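Local coordinates for leucine-rich repeat protein (Bacteroides thetaiotaomicron, PDB 4ECN) that is of unknown function but, as an extracellular protein built on leucine-rich repeats, probably takes part in protein binding, at residues A220-S225 with R231-T236; V133-S138 with T171-M176; T161-N164 with V169-E172; D341-L346 with K350-G355. One frame throughout, in Å; residues are numbered along the deposited sequence.

Contact 1. Residues A220-S225 with R231-T236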
loop_
_atom_site.group_PDB
_atom_site.type_symbol
_atom_site.label_atom_id
_atom_site.label_comp_id
_atom_site.label_asym_id
_atom_site.label_seq_id
_atom_site.Cartn_x
_atom_site.Cartn_y
_atom_site.Cartn_z
ATOM N N ALA A 220 30.673 21.227 -4.685
ATOM C CA ALA A 220 29.614 21.998 -4.016
ATOM C C ALA A 220 30.134 22.762 -2.800
ATOM O O ALA A 220 31.109 22.342 -2.170
ATOM C CB ALA A 220 28.476 21.075 -3.579
ATOM N N TYR A 221 29.456 23.862 -2.445
ATOM C CA TYR A 221 29.796 24.626 -1.239
ATOM C C TYR A 221 28.567 25.358 -0.683
ATOM O O TYR A 221 27.597 25.638 -1.404
ATOM C CB TYR A 221 30.945 25.646 -1.475
ATOM C CG TYR A 221 30.561 26.799 -2.378
ATOM C CD1 TYR A 221 29.965 27.949 -1.860
ATOM C CD2 TYR A 221 30.727 26.714 -3.759
ATOM C CE1 TYR A 221 29.540 28.982 -2.694
ATOM C CE2 TYR A 221 30.312 27.743 -4.601
ATOM C CZ TYR A 221 29.732 28.882 -4.061
ATOM O OH TYR A 221 29.349 29.914 -4.879
ATOM N N THR A 222 28.650 25.684 0.614
ATOM C CA THR A 222 27.707 26.507 1.355
ATOM C C THR A 222 28.551 27.527 2.114
ATOM O O THR A 222 29.430 27.133 2.890
ATOM C CB THR A 222 26.777 25.674 2.241
ATOM O OG1 THR A 222 26.091 24.718 1.435
ATOM C CG2 THR A 222 25.756 26.523 2.946
ATOM N N THR A 223 28.335 28.830 1.840
ATOM C CA THR A 223 29.056 29.896 2.553
ATOM C C THR A 223 28.163 30.447 3.687
ATOM O O THR A 223 26.934 30.438 3.570
ATOM C CB THR A 223 29.537 31.015 1.608
ATOM O OG1 THR A 223 28.458 31.430 0.779
ATOM C CG2 THR A 223 30.721 30.596 0.749
ATOM N N TYR A 224 28.795 30.916 4.781
ATOM C CA TYR A 224 28.109 31.464 5.952
ATOM C C TYR A 224 28.652 32.828 6.405
ATOM O O TYR A 224 29.854 33.082 6.330
ATOM C CB TYR A 224 28.224 30.502 7.144
ATOM C CG TYR A 224 27.677 29.123 6.884
ATOM C CD1 TYR A 224 26.326 28.838 7.077
ATOM C CD2 TYR A 224 28.508 28.091 6.458
ATOM C CE1 TYR A 224 25.812 27.570 6.815
ATOM C CE2 TYR A 224 28.007 26.819 6.201
ATOM C CZ TYR A 224 26.660 26.560 6.381
ATOM O OH TYR A 224 26.171 25.301 6.122
ATOM N N SER A 225 27.755 33.677 6.935
ATOM C CA SER A 225 28.083 34.976 7.530
ATOM C C SER A 225 27.851 34.893 9.036
ATOM O O SER A 225 26.837 34.341 9.449
ATOM C CB SER A 225 27.261 36.098 6.898
ATOM O OG SER A 225 25.873 35.961 7.158
ATOM N N ARG A 231 25.183 32.357 12.949
ATOM C CA ARG A 231 25.825 31.961 11.694
ATOM C C ARG A 231 24.731 31.720 10.658
ATOM O O ARG A 231 23.949 30.786 10.807
ATOM C CB ARG A 231 26.710 30.727 11.902
ATOM C CG ARG A 231 27.604 30.420 10.727
ATOM C CD ARG A 231 28.314 29.098 10.894
ATOM N NE ARG A 231 29.346 29.117 11.935
ATOM C CZ ARG A 231 30.156 28.092 12.200
ATOM N NH1 ARG A 231 30.052 26.954 11.513
ATOM N NH2 ARG A 231 31.078 28.196 13.149
ATOM N N SER A 232 24.649 32.583 9.635
ATOM C CA SER A 232 23.604 32.523 8.608
ATOM C C SER A 232 24.132 32.082 7.232
ATOM O O SER A 232 25.228 32.468 6.834
ATOM C CB SER A 232 22.938 33.885 8.461
ATOM O OG SER A 232 22.413 34.326 9.701
ATOM N N GLU A 233 23.305 31.309 6.503
ATOM C CA GLU A 233 23.556 30.784 5.161
ATOM C C GLU A 233 23.619 31.919 4.132
ATOM O O GLU A 233 22.743 32.787 4.126
ATOM C CB GLU A 233 22.421 29.819 4.817
ATOM C CG GLU A 233 22.790 28.642 3.939
ATOM C CD GLU A 233 22.027 27.380 4.302
ATOM O OE1 GLU A 233 20.815 27.472 4.605
ATOM O OE2 GLU A 233 22.645 26.291 4.284
ATOM N N LEU A 234 24.653 31.939 3.281
ATOM C CA LEU A 234 24.797 32.984 2.264
ATOM C C LEU A 234 24.308 32.471 0.906
ATOM O O LEU A 234 23.520 33.155 0.253
ATOM C CB LEU A 234 26.245 33.471 2.181
ATOM C CG LEU A 234 26.722 34.303 3.369
ATOM C CD1 LEU A 234 28.211 34.527 3.321
ATOM C CD2 LEU A 234 26.030 35.638 3.396
ATOM N N GLU A 235 24.751 31.257 0.503
ATOM C CA GLU A 235 24.376 30.570 -0.736
ATOM C C GLU A 235 24.833 29.111 -0.715
ATOM O O GLU A 235 25.726 28.742 0.045
ATOM C CB GLU A 235 24.951 31.269 -1.991
ATOM C CG GLU A 235 26.442 31.053 -2.209
ATOM C CD GLU A 235 27.007 31.584 -3.508
ATOM O OE1 GLU A 235 26.250 31.678 -4.501
ATOM O OE2 GLU A 235 28.228 31.863 -3.545
ATOM N N THR A 236 24.255 28.308 -1.596
ATOM C CA THR A 236 24.615 26.914 -1.784
ATOM C C THR A 236 24.695 26.726 -3.280
ATOM O O THR A 236 23.759 27.099 -3.997
ATOM C CB THR A 236 23.644 25.943 -1.063
ATOM O OG1 THR A 236 23.554 26.279 0.319
ATOM C CG2 THR A 236 24.103 24.517 -1.141
#
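Tyr221 and Glu235 meet through their polar ends: Tyr221 OH gives a hydrogen bond of 2.6 Å to Glu235 OE2, which lies at the edge of the tyrosine ring, while the hydroxyl sits above the carboxylate plane (67° out of it). Thr222 OG1 and Thr236 OG1 share a bond of 3.2 Å, and Thr236 OG1 is also hydrogen-bonded to Lys272 NZ. Across Thr223 the chain carries an extra residue, a beta bulge: Leu234 N binds Thr223 O at 2.7 Å, and the register of 231-236 slips by one. Beyond it, Ser225 N to Ser232 O and Ser232 N to Ser225 O are both 2.8 Å. Leu234 spreads over the strand, its CD2 3.7 Å from Ser225 CB, and Arg231 CG rests against Tyr224 CB at 3.6 Å. From outside the hairpin segments, Tyr150 OH and Leu261 N also bond to Glu235 OE2, and Gln237 NE2 and Lys262 N to OE1. An alanine in place of Glu235 would probably leave the hydroxyl of Tyr221 and these amide donors without their common acceptor. So many donors around one carboxylate would probably favour its ionised form and offset the cost of burying it.

Contact 2. Residues V133-S138 with T171-M176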
loop_
_atom_site.group_PDB
_atom_site.type_symbol
_atom_site.label_atom_id
_atom_site.label_comp_id
_atom_site.label_asym_id
_atom_site.label_seq_id
_atom_site.Cartn_x
_atom_site.Cartn_y
_atom_site.Cartn_z
ATOM N N VAL A 133 45.227 19.338 2.817
ATOM C CA VAL A 133 44.773 20.343 1.846
ATOM C C VAL A 133 44.282 21.617 2.530
ATOM O O VAL A 133 43.694 21.563 3.609
ATOM C CB VAL A 133 43.630 19.741 0.958
ATOM C CG1 VAL A 133 42.746 20.810 0.324
ATOM C CG2 VAL A 133 44.198 18.832 -0.124
ATOM N N THR A 134 44.484 22.755 1.847
ATOM C CA THR A 134 43.966 24.073 2.204
ATOM C C THR A 134 43.230 24.601 0.995
ATOM O O THR A 134 43.635 24.331 -0.141
ATOM C CB THR A 134 45.049 25.039 2.689
ATOM O OG1 THR A 134 46.058 25.148 1.677
ATOM C CG2 THR A 134 45.642 24.639 4.023
ATOM N N PHE A 135 42.159 25.354 1.227
ATOM C CA PHE A 135 41.345 25.894 0.145
ATOM C C PHE A 135 41.567 27.388 -0.026
ATOM O O PHE A 135 41.991 28.081 0.907
ATOM C CB PHE A 135 39.857 25.599 0.409
ATOM C CG PHE A 135 39.606 24.112 0.458
ATOM C CD1 PHE A 135 39.366 23.394 -0.708
ATOM C CD2 PHE A 135 39.714 23.411 1.653
ATOM C CE1 PHE A 135 39.197 22.013 -0.671
ATOM C CE2 PHE A 135 39.537 22.028 1.686
ATOM C CZ PHE A 135 39.268 21.346 0.531
ATOM N N LYS A 136 41.307 27.857 -1.247
ATOM C CA LYS A 136 41.393 29.239 -1.665
ATOM C C LYS A 136 40.117 29.556 -2.411
ATOM O O LYS A 136 39.874 29.034 -3.517
ATOM C CB LYS A 136 42.650 29.464 -2.507
ATOM C CG LYS A 136 42.839 30.865 -3.072
ATOM C CD LYS A 136 43.852 30.790 -4.221
ATOM C CE LYS A 136 44.181 32.097 -4.894
ATOM N NZ LYS A 136 45.004 32.967 -4.020
ATOM N N LEU A 137 39.261 30.346 -1.745
ATOM C CA LEU A 137 37.971 30.810 -2.250
ATOM C C LEU A 137 38.215 31.928 -3.263
ATOM O O LEU A 137 38.961 32.854 -2.971
ATOM C CB LEU A 137 37.070 31.277 -1.094
ATOM C CG LEU A 137 36.376 30.226 -0.231
ATOM C CD1 LEU A 137 37.361 29.457 0.662
ATOM C CD2 LEU A 137 35.351 30.890 0.669
ATOM N N SER A 138 37.621 31.823 -4.457
ATOM C CA SER A 138 37.839 32.768 -5.547
ATOM C C SER A 138 36.543 33.134 -6.257
ATOM O O SER A 138 35.657 32.280 -6.354
ATOM C CB SER A 138 38.798 32.145 -6.558
ATOM O OG SER A 138 39.843 31.401 -5.947
ATOM N N THR A 171 33.375 13.652 -0.223
ATOM C CA THR A 171 33.760 13.881 1.174
ATOM C C THR A 171 33.290 15.267 1.539
ATOM O O THR A 171 33.507 16.201 0.777
ATOM C CB THR A 171 35.278 13.673 1.392
ATOM O OG1 THR A 171 35.600 12.292 1.172
ATOM C CG2 THR A 171 35.735 14.079 2.797
ATOM N N GLU A 172 32.597 15.398 2.666
ATOM C CA GLU A 172 32.097 16.702 3.084
ATOM C C GLU A 172 33.016 17.283 4.194
ATOM O O GLU A 172 33.347 16.590 5.160
ATOM C CB GLU A 172 30.626 16.605 3.537
ATOM C CG GLU A 172 29.966 17.961 3.786
ATOM C CD GLU A 172 29.621 18.811 2.575
ATOM O OE1 GLU A 172 29.199 18.229 1.550
ATOM O OE2 GLU A 172 29.685 20.061 2.680
ATOM N N LEU A 173 33.457 18.538 4.004
ATOM C CA LEU A 173 34.349 19.288 4.901
ATOM C C LEU A 173 33.540 20.452 5.463
ATOM O O LEU A 173 33.332 21.466 4.787
ATOM C CB LEU A 173 35.617 19.733 4.129
ATOM C CG LEU A 173 36.337 18.604 3.388
ATOM C CD1 LEU A 173 37.246 19.125 2.305
ATOM C CD2 LEU A 173 37.048 17.667 4.326
ATOM N N LYS A 174 33.005 20.262 6.676
ATOM C CA LYS A 174 32.032 21.179 7.246
ATOM C C LYS A 174 32.636 22.226 8.186
ATOM O O LYS A 174 33.623 21.971 8.875
ATOM C CB LYS A 174 30.947 20.389 7.989
ATOM C CG LYS A 174 29.978 19.678 7.035
ATOM C CD LYS A 174 28.824 18.949 7.746
ATOM C CE LYS A 174 27.857 18.229 6.820
ATOM N NZ LYS A 174 27.067 19.162 5.962
ATOM N N GLY A 175 32.003 23.404 8.156
ATOM C CA GLY A 175 32.282 24.587 8.954
ATOM C C GLY A 175 33.719 25.052 9.025
ATOM O O GLY A 175 34.188 25.385 10.117
HETATM N N MSE A 176 34.425 25.116 7.884
HETATM C CA MSE A 176 35.810 25.589 7.856
HETATM C C MSE A 176 35.847 27.117 7.965
HETATM O O MSE A 176 35.062 27.783 7.278
HETATM C CB MSE A 176 36.529 25.123 6.588
HETATM C CG MSE A 176 36.714 23.599 6.492
HETATM SE SE MSE A 176 37.628 23.051 4.849
HETATM C CE MSE A 176 36.389 23.803 3.565
#
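Phe135 reaches across the domain interior to Leu173 and Met176, a contact made by side chains alone, with the nearest backbone pair, Phe135 CA and Met176 CA, 9.5 Å apart. From CB, which points toward 171-176, the ring leaves with CG anti to the carbonyl carbon (chi1 -62°). CD2 is the first ring atom to find a partner: it lies 3.8 Å from the selenium of Met176, a selenomethionine, and 3.9 Å from Met176 CE. CE2 is shared, with Met176 SE on one hand and Leu173 CD1 at 3.7 Å on the other. At the tip, CZ touches Leu173 CD1 at 3.5 Å. Met176 SE stands 4.7 Å from the centroid of the Phe135 ring and 59° off the ring normal, an oblique Met-aromatic contact, and the bend at the end of the Met176 chain (chi3 -58°) keeps its methyl near CD2. Leu173 CD1 and the selenium lie on the same side of the ring plane, whereas Val133 CG1 lies over the other face, offset toward the rim, 3.5 Å from the plane of the Phe135 ring. Ala255 and Val257 flank Phe135, and Met176 packs on Val158, Val160, Cys205 and Val209. Just before Met176 the chain turns a corner at Gly175. Apolar side chains meeting between strands that are not neighbours are characteristic of a beta-sandwich core, consistent with the transthyretin-like relationship of this DUF4458 domain.

Contact 3. Residues T161-N164 with V169-E172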
loop_
_atom_site.group_PDB
_atom_site.type_symbol
_atom_site.label_atom_id
_atom_site.label_comp_id
_atom_site.label_asym_id
_atom_site.label_seq_id
_atom_site.Cartn_x
_atom_site.Cartn_y
_atom_site.Cartn_z
ATOM N N THR A 161 32.350 20.262 -0.539
ATOM C CA THR A 161 32.245 18.889 -0.998
ATOM C C THR A 161 33.290 18.685 -2.054
ATOM O O THR A 161 33.291 19.401 -3.068
ATOM C CB THR A 161 30.837 18.549 -1.542
ATOM O OG1 THR A 161 29.820 19.128 -0.734
ATOM C CG2 THR A 161 30.622 17.043 -1.734
ATOM N N VAL A 162 34.182 17.720 -1.830
ATOM C CA VAL A 162 35.200 17.358 -2.812
ATOM C C VAL A 162 34.842 16.013 -3.356
ATOM O O VAL A 162 34.348 15.181 -2.599
ATOM C CB VAL A 162 36.645 17.382 -2.261
ATOM C CG1 VAL A 162 37.078 18.804 -1.908
ATOM C CG2 VAL A 162 36.821 16.425 -1.082
HETATM N N MSE A 163 35.080 15.777 -4.645
HETATM C CA MSE A 163 34.808 14.465 -5.233
HETATM C C MSE A 163 36.074 13.929 -5.833
HETATM O O MSE A 163 36.746 14.647 -6.565
HETATM C CB MSE A 163 33.694 14.534 -6.283
HETATM C CG MSE A 163 33.151 13.173 -6.698
HETATM SE SE MSE A 163 31.998 13.264 -8.280
HETATM C CE MSE A 163 33.387 13.611 -9.674
ATOM N N ASN A 164 36.415 12.678 -5.508
ATOM C CA ASN A 164 37.588 12.013 -6.057
ATOM C C ASN A 164 37.297 11.765 -7.547
ATOM O O ASN A 164 36.338 11.085 -7.902
ATOM C CB ASN A 164 37.929 10.725 -5.260
ATOM C CG ASN A 164 39.178 9.988 -5.727
ATOM O OD1 ASN A 164 39.354 9.654 -6.916
ATOM N ND2 ASN A 164 40.050 9.643 -4.787
ATOM N N VAL A 169 34.144 9.047 -5.098
ATOM C CA VAL A 169 33.765 9.164 -3.687
ATOM C C VAL A 169 33.786 10.633 -3.269
ATOM O O VAL A 169 34.795 11.316 -3.445
ATOM C CB VAL A 169 34.671 8.312 -2.760
ATOM C CG1 VAL A 169 34.392 8.576 -1.275
ATOM C CG2 VAL A 169 34.552 6.828 -3.083
ATOM N N THR A 170 32.670 11.104 -2.697
ATOM C CA THR A 170 32.547 12.469 -2.191
ATOM C C THR A 170 32.931 12.488 -0.715
ATOM O O THR A 170 32.859 11.459 -0.044
ATOM C CB THR A 170 31.133 13.041 -2.418
ATOM O OG1 THR A 170 30.173 12.171 -1.835
ATOM C CG2 THR A 170 30.805 13.249 -3.873
ATOM N N THR A 171 33.375 13.652 -0.223
ATOM C CA THR A 171 33.760 13.881 1.174
ATOM C C THR A 171 33.290 15.267 1.539
ATOM O O THR A 171 33.507 16.201 0.777
ATOM C CB THR A 171 35.278 13.673 1.392
ATOM O OG1 THR A 171 35.600 12.292 1.172
ATOM C CG2 THR A 171 35.735 14.079 2.797
ATOM N N GLU A 172 32.597 15.398 2.666
ATOM C CA GLU A 172 32.097 16.702 3.084
ATOM C C GLU A 172 33.016 17.283 4.194
ATOM O O GLU A 172 33.347 16.590 5.160
ATOM C CB GLU A 172 30.626 16.605 3.537
ATOM C CG GLU A 172 29.966 17.961 3.786
ATOM C CD GLU A 172 29.621 18.811 2.575
ATOM O OE1 GLU A 172 29.199 18.229 1.550
ATOM O OE2 GLU A 172 29.685 20.061 2.680
#
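The carboxylate of Glu172 is gripped at one oxygen, OE1, by the hydroxyl of Thr161: OG1 donates to OE1 at 2.5 Å, arriving on the syn side and 34° out of the carboxylate plane. Thr161 CB follows at 3.5 Å from the same OE1. The glutamate gets there by leaving with CG anti to the backbone N (chi1 -171°) and then bending at chi2 (73°), which turns its end back toward the neighbouring strand. The amide of Asn164, the other flat group, is directed away from 169-172; its OD1 accepts from Phe166 N and Asn167 N in the connecting turn. Together the two segments form a beta hairpin, with Thr161-Glu172 and Met163-Thr170 as non-hydrogen-bonded pairs around the hydrogen-bonded pair Val162-Thr171. In that central pair Val162 N binds Thr171 O at 3.1 Å, and Thr171 N returns to Val162 O at 3.0 Å. A leucine at Glu172 would probably leave the hydroxyl of Thr161 without its acceptor and free to turn. On the face shared with Thr161, Met163 CG touches Thr170 CG2 at 3.7 Å. Nearer the turn, Asn164 N bonds to Val169 O at 3.0 Å, almost straight.

Contact 4. Residues D341-L346 with K350-G355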
loop_
_atom_site.group_PDB
_atom_site.type_symbol
_atom_site.label_atom_id
_atom_site.label_comp_id
_atom_site.label_asym_id
_atom_site.label_seq_id
_atom_site.Cartn_x
_atom_site.Cartn_y
_atom_site.Cartn_z
ATOM N N ASP A 341 8.839 21.932 8.480
ATOM C CA ASP A 341 8.281 23.014 7.659
ATOM C C ASP A 341 8.970 23.112 6.299
ATOM O O ASP A 341 8.426 23.716 5.374
ATOM C CB ASP A 341 8.393 24.344 8.401
ATOM C CG ASP A 341 7.898 24.225 9.818
ATOM O OD1 ASP A 341 6.707 23.856 10.003
ATOM O OD2 ASP A 341 8.729 24.348 10.741
ATOM N N ALA A 342 10.141 22.470 6.175
ATOM C CA ALA A 342 10.942 22.362 4.960
ATOM C C ALA A 342 10.131 21.764 3.791
ATOM O O ALA A 342 10.414 22.094 2.643
ATOM C CB ALA A 342 12.165 21.500 5.232
ATOM N N ILE A 343 9.102 20.931 4.076
ATOM C CA ILE A 343 8.252 20.348 3.030
ATOM C C ILE A 343 7.500 21.492 2.240
ATOM O O ILE A 343 7.098 21.276 1.093
ATOM C CB ILE A 343 7.273 19.298 3.608
ATOM C CG1 ILE A 343 6.707 18.381 2.492
ATOM C CG2 ILE A 343 6.190 19.923 4.493
ATOM C CD1 ILE A 343 6.549 16.910 2.926
ATOM N N GLY A 344 7.400 22.689 2.834
ATOM C CA GLY A 344 6.767 23.847 2.207
ATOM C C GLY A 344 7.503 24.420 1.011
ATOM O O GLY A 344 6.914 25.152 0.209
ATOM N N GLN A 345 8.797 24.083 0.884
ATOM C CA GLN A 345 9.677 24.517 -0.193
ATOM C C GLN A 345 9.356 23.806 -1.508
ATOM O O GLN A 345 9.522 24.389 -2.582
ATOM C CB GLN A 345 11.149 24.247 0.217
ATOM C CG GLN A 345 12.218 24.479 -0.866
ATOM C CD GLN A 345 12.116 25.815 -1.574
ATOM O OE1 GLN A 345 11.792 26.855 -0.984
ATOM N NE2 GLN A 345 12.370 25.801 -2.870
ATOM N N LEU A 346 8.886 22.563 -1.430
ATOM C CA LEU A 346 8.664 21.686 -2.586
ATOM C C LEU A 346 7.382 22.054 -3.347
ATOM O O LEU A 346 6.586 21.181 -3.667
ATOM C CB LEU A 346 8.609 20.240 -2.072
ATOM C CG LEU A 346 9.811 19.812 -1.190
ATOM C CD1 LEU A 346 9.593 18.448 -0.565
ATOM C CD2 LEU A 346 11.117 19.868 -1.956
ATOM N N LYS A 350 3.319 17.462 -6.748
ATOM C CA LYS A 350 2.011 17.143 -7.300
ATOM C C LYS A 350 1.410 15.883 -6.653
ATOM O O LYS A 350 0.186 15.752 -6.595
ATOM C CB LYS A 350 2.099 16.980 -8.818
ATOM C CG LYS A 350 2.191 18.327 -9.522
ATOM C CD LYS A 350 1.863 18.221 -11.003
ATOM C CE LYS A 350 1.470 19.542 -11.634
ATOM N NZ LYS A 350 0.158 20.044 -11.115
ATOM N N VAL A 351 2.256 14.971 -6.159
ATOM C CA VAL A 351 1.818 13.751 -5.470
ATOM C C VAL A 351 2.698 13.613 -4.212
ATOM O O VAL A 351 3.896 13.796 -4.279
ATOM C CB VAL A 351 1.801 12.479 -6.370
ATOM C CG1 VAL A 351 0.702 12.575 -7.423
ATOM C CG2 VAL A 351 3.152 12.203 -7.031
ATOM N N LEU A 352 2.077 13.435 -3.056
ATOM C CA LEU A 352 2.742 13.360 -1.754
ATOM C C LEU A 352 2.116 12.254 -0.951
ATOM O O LEU A 352 0.897 12.214 -0.802
ATOM C CB LEU A 352 2.645 14.711 -1.022
ATOM C CG LEU A 352 3.193 14.783 0.395
ATOM C CD1 LEU A 352 4.682 14.452 0.437
ATOM C CD2 LEU A 352 2.932 16.146 0.987
ATOM N N SER A 353 2.950 11.354 -0.437
ATOM C CA SER A 353 2.493 10.153 0.232
ATOM C C SER A 353 3.382 9.783 1.466
ATOM O O SER A 353 4.600 9.638 1.339
ATOM C CB SER A 353 2.501 9.038 -0.800
ATOM O OG SER A 353 2.122 7.802 -0.234
ATOM N N PHE A 354 2.755 9.648 2.656
ATOM C CA PHE A 354 3.391 9.305 3.939
ATOM C C PHE A 354 3.048 7.878 4.394
ATOM O O PHE A 354 3.620 7.354 5.360
ATOM C CB PHE A 354 2.947 10.301 5.018
ATOM C CG PHE A 354 3.295 11.731 4.689
ATOM C CD1 PHE A 354 4.597 12.205 4.852
ATOM C CD2 PHE A 354 2.323 12.611 4.235
ATOM C CE1 PHE A 354 4.920 13.531 4.553
ATOM C CE2 PHE A 354 2.638 13.951 3.970
ATOM C CZ PHE A 354 3.936 14.401 4.127
ATOM N N GLY A 355 2.104 7.277 3.691
ATOM C CA GLY A 355 1.619 5.930 3.949
ATOM C C GLY A 355 0.611 5.526 2.904
ATOM O O GLY A 355 0.167 6.379 2.134
#
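Ile343 sends its CG1 branch out anti to the backbone N (chi1 -162°), which carries CD1 to meet Leu352 and Phe354; Leu352 answers with CG likewise anti to its own N (chi1 176°), and the two side chains approach tip to tip. This is interior packing of the leucine-rich repeat fold: Leu352 belongs to strand 351-353 of the long, mostly parallel sheet, and Ile343 to the 3-10 turn 341-344 that precedes it. Leu352 and Phe354 both reach Ile343, with Ser353 between them directed elsewhere. Ile343 CD1 lies 4.0 Å from Leu352 CD1, with Leu352 CD2 slightly farther off. Leu328 of strand 325-329, a neighbour in the sheet, touches both Ile343 and Leu352, and on the other side the backbone of Leu352 is bonded to Ile452 and Tyr454 of the neighbouring strand 452-456. The ring of Phe354 meets that of Phe455, their planes nearly parallel. The 3-10 turn is fixed through its own backbone, Gly344 N bonding to Asp341 O at 2.9 Å. Ile343 CD1 comes to Phe354 at the ring edge, near the ring plane, 3.8 Å from CZ.

Contacts 1, 2 and 3 lie in one DUF4458 domain and reach the same branched sheet, whereas contact 4 belongs to the leucine-rich repeats. Contacts 2 and 3 have centres 11 Å apart and share Thr171 and Glu172; Phe135 CE1 and Val162 CG1, 4.0 Å apart, connect the apolar interior to the hairpin. Contact 1 adjoins contact 3 through neighbouring strands, with a probable hydrogen bond of 2.9 Å from Thr161 N to Ala220 O, and it touches contact 2 where Arg231 packs on Gly175. Contact 4 stands apart, its nearest atoms about 11 Å from those of contact 1. The bound sodium ion, at Gln314 and Val317, is about 14 Å from the Leu352 side chain.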